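Local coordinates for CRISPR-associated protein, Cse1 family (Acidimicrobium ferrooxidans, PDB 4H3T) that probably acts as the large subunit of a type I-E CRISPR Cascade complex, the part that in relatives helps recognise invading DNA, at residues V47-L52 with D377-D382; D175-K180 with R280-A285. The protein carries 1 engineered substitution. One frame throughout, in Å; residues are numbered along the deposited sequence.

Following the chain from its N terminus, residues 47-52 come first, in the loop between strand 42-45 and helix 52-68. They meet strand 375-387 in contact 1, with 324 residues between the two segments. Both halves of contact 2 fall within that span: the loop 175-180 follows helix 157-170, and 99 residues later strand 275-289 returns to it at 280-285. The shorter loop is thus enclosed by the longer one, and the two do not cross. The centres of contact 1 and contact 2 are 24 Å apart, and the nearest atoms of contact 1 and contact 2 are about 12 Å apart, so they pack separately. Contact 1 joins an N-terminal loop to a three-stranded antiparallel sheet; contact 2 joins a loop to a different, mixed sheet.

Contact 1: V47-L52 with D377-D382; sequences VDFPTL and DDLAYD
Pro50 meets the strand with its ring, crossing the Tyr381 side chain at about a right angle. Its CB lies over one face of the tyrosine, 3.7 Å from Tyr381 CG. Relative to the ring centroid, this CB is 25° off the normal and displaced toward the rim, the geometry of a CH-pi contact. One atom further, Pro50 CG comes 3.9 Å from Tyr381 CD2 and also 4.1 Å from Leu379 CD2, so it fits between the two strand residues. Pro50 CD, which closes the ring, sits over one face of Phe49, 3.4 Å above its plane and toward the rim. Leu379 reaches out because its CG is anti to the backbone N (chi1 -172°). Leu379 CD1 lies 4.1 Å from Thr51 CG2; Leu379 CD2 is shared, near Pro50 and Thr51 and oblique to the Phe49 ring, 4.3 Å from Phe49 CZ. Thr51 turns this methyl to the strand with chi1 55°, CG2 anti to the carbonyl carbon; its OG1 bonds to Glu166 of helix 157-170 and lies in plane at the edge of the Phe49 ring. All the contacts across this interface are apolar. Within the loop the backbone forms a type I turn from Phe49 to Leu52, with Leu52 N donating to Phe49 O at 3.2 Å. On the strand, Leu379 and Tyr381 both point toward the loop, as beta alternation requires. Just before them, Asp377 and Asp378 both face Lys368, forming a classic beta bulge. The arrangement is that of a proline-bearing turn, leading into helix 52-68, packed against an outermost strand of an antiparallel sheet.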
loop_
_atom_site.group_PDB
_atom_site.type_symbol
_atom_site.label_atom_id
_atom_site.label_comp_id
_atom_site.label_asym_id
_atom_site.label_seq_id
_atom_site.Cartn_x
_atom_site.Cartn_y
_atom_site.Cartn_z
ATOM N N VAL A 47 -6.775 10.369 6.313
ATOM C CA VAL A 47 -5.989 9.966 7.481
ATOM C C VAL A 47 -4.659 10.718 7.553
ATOM O O VAL A 47 -4.126 11.144 6.569
ATOM C CB VAL A 47 -5.791 8.437 7.589
ATOM C CG1 VAL A 47 -7.136 7.713 7.685
ATOM C CG2 VAL A 47 -4.974 7.900 6.454
ATOM N N ASP A 48 -4.087 10.667 8.727
ATOM C CA ASP A 48 -2.922 11.361 9.232
ATOM C C ASP A 48 -1.579 10.548 9.039
ATOM O O ASP A 48 -0.490 11.090 9.187
ATOM C CB ASP A 48 -3.201 11.602 10.791
ATOM C CG ASP A 48 -4.093 10.555 11.598
ATOM O OD1 ASP A 48 -3.561 9.978 12.615
ATOM O OD2 ASP A 48 -5.375 10.264 11.161
ATOM N N PHE A 49 -1.672 9.253 8.766
ATOM C CA PHE A 49 -0.493 8.396 8.665
ATOM C C PHE A 49 -0.806 7.294 7.682
ATOM O O PHE A 49 -1.914 6.795 7.704
ATOM C CB PHE A 49 -0.129 7.893 10.086
ATOM C CG PHE A 49 1.221 7.213 10.092
ATOM C CD1 PHE A 49 2.392 7.965 10.129
ATOM C CD2 PHE A 49 1.327 5.846 9.859
ATOM C CE1 PHE A 49 3.635 7.346 10.074
ATOM C CE2 PHE A 49 2.561 5.239 9.736
ATOM C CZ PHE A 49 3.716 5.983 9.872
ATOM N N PRO A 50 0.133 6.944 6.789
ATOM C CA PRO A 50 -0.205 6.066 5.657
ATOM C C PRO A 50 -0.707 4.675 5.955
ATOM O O PRO A 50 -1.550 4.212 5.243
ATOM C CB PRO A 50 1.096 5.968 4.875
ATOM C CG PRO A 50 1.915 7.111 5.323
ATOM C CD PRO A 50 1.499 7.498 6.663
ATOM N N THR A 51 -0.285 4.068 7.031
ATOM C CA THR A 51 -0.698 2.707 7.342
ATOM C C THR A 51 -2.149 2.664 7.794
ATOM O O THR A 51 -2.797 1.635 7.752
ATOM C CB THR A 51 0.190 2.097 8.403
ATOM O OG1 THR A 51 0.201 2.928 9.520
ATOM C CG2 THR A 51 1.572 1.897 7.943
ATOM N N LEU A 52 -2.665 3.775 8.240
ATOM C CA LEU A 52 -4.045 3.775 8.681
ATOM C C LEU A 52 -5.059 3.497 7.525
ATOM O O LEU A 52 -6.144 2.972 7.768
ATOM C CB LEU A 52 -4.384 5.114 9.331
ATOM C CG LEU A 52 -3.684 5.437 10.693
ATOM C CD1 LEU A 52 -4.033 6.892 11.149
ATOM C CD2 LEU A 52 -4.200 4.535 11.760
ATOM N N ASP A 377 11.903 0.330 8.740
ATOM C CA ASP A 377 12.971 1.093 8.087
ATOM C C ASP A 377 12.484 1.881 6.906
ATOM O O ASP A 377 13.043 2.901 6.601
ATOM C CB ASP A 377 14.067 0.150 7.606
ATOM C CG ASP A 377 15.027 -0.302 8.681
ATOM O OD1 ASP A 377 14.761 -0.014 9.886
ATOM O OD2 ASP A 377 16.038 -0.942 8.329
ATOM N N ASP A 378 11.502 1.399 6.194
ATOM C CA ASP A 378 11.034 2.101 5.012
ATOM C C ASP A 378 9.601 1.825 4.791
ATOM O O ASP A 378 9.126 0.744 5.107
ATOM C CB ASP A 378 11.819 1.685 3.762
ATOM C CG ASP A 378 12.257 2.903 2.957
ATOM O OD1 ASP A 378 11.366 3.758 2.616
ATOM O OD2 ASP A 378 13.489 3.044 2.714
ATOM N N LEU A 379 8.906 2.792 4.275
ATOM C CA LEU A 379 7.499 2.633 3.986
ATOM C C LEU A 379 7.244 3.208 2.603
ATOM O O LEU A 379 7.666 4.337 2.357
ATOM C CB LEU A 379 6.695 3.378 5.060
ATOM C CG LEU A 379 5.174 3.212 5.082
ATOM C CD1 LEU A 379 4.788 1.787 5.455
ATOM C CD2 LEU A 379 4.590 4.165 6.104
ATOM N N ALA A 380 6.738 2.397 1.669
ATOM C CA ALA A 380 6.320 2.867 0.338
ATOM C C ALA A 380 4.813 3.176 0.446
ATOM O O ALA A 380 4.028 2.389 1.022
ATOM C CB ALA A 380 6.587 1.798 -0.727
ATOM N N TYR A 381 4.414 4.320 -0.051
ATOM C CA TYR A 381 3.024 4.781 0.044
ATOM C C TYR A 381 2.772 5.677 -1.178
ATOM O O TYR A 381 3.592 6.531 -1.445
ATOM C CB TYR A 381 2.836 5.507 1.365
ATOM C CG TYR A 381 1.711 6.505 1.312
ATOM C CD1 TYR A 381 0.405 6.096 1.063
ATOM C CD2 TYR A 381 1.951 7.868 1.474
ATOM C CE1 TYR A 381 -0.624 7.018 0.888
ATOM C CE2 TYR A 381 0.914 8.802 1.353
ATOM C CZ TYR A 381 -0.372 8.369 1.038
ATOM O OH TYR A 381 -1.437 9.232 0.878
ATOM N N ASP A 382 1.758 5.391 -2.001
ATOM C CA ASP A 382 1.545 6.188 -3.222
ATOM C C ASP A 382 0.215 5.928 -3.799
ATOM O O ASP A 382 -0.455 4.979 -3.398
ATOM C CB ASP A 382 2.649 5.842 -4.266
ATOM C CG ASP A 382 3.124 6.981 -5.198
ATOM O OD1 ASP A 382 2.330 7.955 -5.434
ATOM O OD2 ASP A 382 4.312 6.924 -5.666
#

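Contact 2: D175-K180 with R280-A285; sequences DKTGAK and RVLICA
Asp175 presents the flat of its carboxylate to Ile283, whose CG2 methyl stands 3.9 Å from Asp175 CG. The vector between those atoms runs almost along the carboxylate normal, so the methyl covers a face while the oxygens point past it. Those oxygens form salt bridges, OD1 to Arg167 and OD2 to Arg263, which probably fix the rotation of the group. Next to bear on the strand is Thr177, with a chi1 of -61° that sets OG1 beside the backbone N and CG2 anti to it. The methyl thereby reaches Leu282, with Thr177 CG2 at 3.6 Å from Leu282 CD1. The hydroxyl instead uses a water: Thr177 OG1 is 2.7 Å from water 2, which donates to Ile283 O. A second water, water 1, lies 2.6 Å from Thr177 O, to which it probably donates, and accepts from Ala285 N at 3.0 Å. Beyond Gly178, Ala179 closes the walk with its CB 3.8 Å from Cys284 SG. The sulfur thus packs against the loop, although the Cys284 CB bond points away from it overall. The touching parts run 101° apart end to end, so the loop crosses the strand instead of extending its sheet. The contact lays the loop that follows helix 157-170 across strand 275-289 of a mixed sheet, with apolar side chains and two waters between them.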
loop_
_atom_site.group_PDB
_atom_site.type_symbol
_atom_site.label_atom_id
_atom_site.label_comp_id
_atom_site.label_asym_id
_atom_site.label_seq_id
_atom_site.Cartn_x
_atom_site.Cartn_y
_atom_site.Cartn_z
ATOM N N ASP A 175 6.565 -6.363 19.444
ATOM C CA ASP A 175 5.350 -6.552 20.274
ATOM C C ASP A 175 5.418 -7.918 20.990
ATOM O O ASP A 175 4.535 -8.730 20.837
ATOM C CB ASP A 175 4.100 -6.453 19.365
ATOM C CG ASP A 175 3.926 -5.135 18.667
ATOM O OD1 ASP A 175 4.491 -4.117 19.151
ATOM O OD2 ASP A 175 3.172 -5.090 17.670
ATOM N N LYS A 176 6.499 -8.135 21.749
ATOM C CA LYS A 176 6.937 -9.394 22.362
ATOM C C LYS A 176 6.605 -9.537 23.840
ATOM O O LYS A 176 6.766 -10.633 24.368
ATOM C CB LYS A 176 8.465 -9.555 22.189
ATOM C CG LYS A 176 9.303 -8.551 23.037
ATOM C CD LYS A 176 10.761 -8.563 22.716
ATOM C CE LYS A 176 11.523 -7.455 23.486
ATOM N NZ LYS A 176 12.933 -7.816 23.670
ATOM N N THR A 177 6.137 -8.473 24.505
ATOM C CA THR A 177 5.679 -8.485 25.914
ATOM C C THR A 177 4.855 -9.745 26.136
ATOM O O THR A 177 3.919 -9.980 25.369
ATOM C CB THR A 177 4.754 -7.215 26.132
ATOM O OG1 THR A 177 5.489 -6.024 25.885
ATOM C CG2 THR A 177 4.168 -7.126 27.501
ATOM N N GLY A 178 5.199 -10.543 27.134
ATOM C CA GLY A 178 4.472 -11.766 27.390
ATOM C C GLY A 178 3.150 -11.488 28.081
ATOM O O GLY A 178 3.087 -10.685 29.013
ATOM N N ALA A 179 2.118 -12.241 27.723
ATOM C CA ALA A 179 0.821 -12.145 28.374
ATOM C C ALA A 179 0.650 -13.300 29.351
ATOM O O ALA A 179 0.969 -14.462 29.030
ATOM C CB ALA A 179 -0.299 -12.165 27.348
ATOM N N LYS A 180 0.056 -13.002 30.504
ATOM C CA LYS A 180 -0.288 -14.037 31.464
ATOM C C LYS A 180 -1.330 -14.962 30.838
ATOM O O LYS A 180 -2.249 -14.483 30.159
ATOM C CB LYS A 180 -0.850 -13.389 32.728
ATOM C CG LYS A 180 -1.153 -14.368 33.858
ATOM C CD LYS A 180 -1.752 -13.595 35.054
ATOM C CE LYS A 180 -1.693 -14.385 36.342
ATOM N NZ LYS A 180 -2.076 -13.560 37.522
ATOM N N ARG A 280 -2.553 4.407 28.935
ATOM C CA ARG A 280 -1.759 3.189 28.990
ATOM C C ARG A 280 -2.361 2.097 28.111
ATOM O O ARG A 280 -3.573 2.088 27.868
ATOM C CB ARG A 280 -1.649 2.685 30.455
ATOM C CG ARG A 280 -0.914 3.622 31.430
ATOM C CD ARG A 280 -0.873 3.007 32.856
ATOM N NE ARG A 280 -2.228 2.631 33.313
ATOM C CZ ARG A 280 -2.603 1.490 33.902
ATOM N NH1 ARG A 280 -1.705 0.560 34.207
ATOM N NH2 ARG A 280 -3.882 1.283 34.217
ATOM N N VAL A 281 -1.506 1.128 27.710
ATOM C CA VAL A 281 -1.881 0.036 26.820
ATOM C C VAL A 281 -0.966 -1.187 27.096
ATOM O O VAL A 281 0.189 -1.023 27.511
ATOM C CB VAL A 281 -1.814 0.458 25.309
ATOM C CG1 VAL A 281 -0.372 0.726 24.865
ATOM C CG2 VAL A 281 -2.437 -0.612 24.424
ATOM N N LEU A 282 -1.482 -2.376 26.814
ATOM C CA LEU A 282 -0.728 -3.635 26.857
ATOM C C LEU A 282 -0.821 -4.238 25.449
ATOM O O LEU A 282 -1.923 -4.391 24.913
ATOM C CB LEU A 282 -1.271 -4.572 27.940
ATOM C CG LEU A 282 -0.628 -5.982 28.063
ATOM C CD1 LEU A 282 0.880 -5.945 28.218
ATOM C CD2 LEU A 282 -1.196 -6.718 29.240
ATOM N N ILE A 283 0.321 -4.528 24.824
ATOM C CA ILE A 283 0.371 -5.028 23.430
ATOM C C ILE A 283 1.220 -6.271 23.406
ATOM O O ILE A 283 2.409 -6.187 23.688
ATOM C CB ILE A 283 0.949 -3.981 22.453
ATOM C CG1 ILE A 283 0.208 -2.657 22.552
ATOM C CG2 ILE A 283 0.934 -4.473 21.029
ATOM C CD1 ILE A 283 0.901 -1.552 21.735
ATOM N N CYS A 284 0.616 -7.378 23.000
ATOM C CA CYS A 284 1.182 -8.730 23.008
ATOM C C CYS A 284 0.973 -9.381 21.680
ATOM O O CYS A 284 0.166 -8.937 20.855
ATOM C CB CYS A 284 0.552 -9.559 24.122
ATOM S SG CYS A 284 0.689 -8.819 25.761
ATOM N N ALA A 285 1.653 -10.516 21.497
ATOM C CA ALA A 285 1.539 -11.277 20.254
ATOM C C ALA A 285 0.173 -11.870 20.045
ATOM O O ALA A 285 -0.452 -12.318 20.988
ATOM C CB ALA A 285 2.565 -12.391 20.268
HETATM O O HOH W 1 3.619 -11.667 23.412
HETATM O O HOH W 2 4.598 -5.048 23.542
#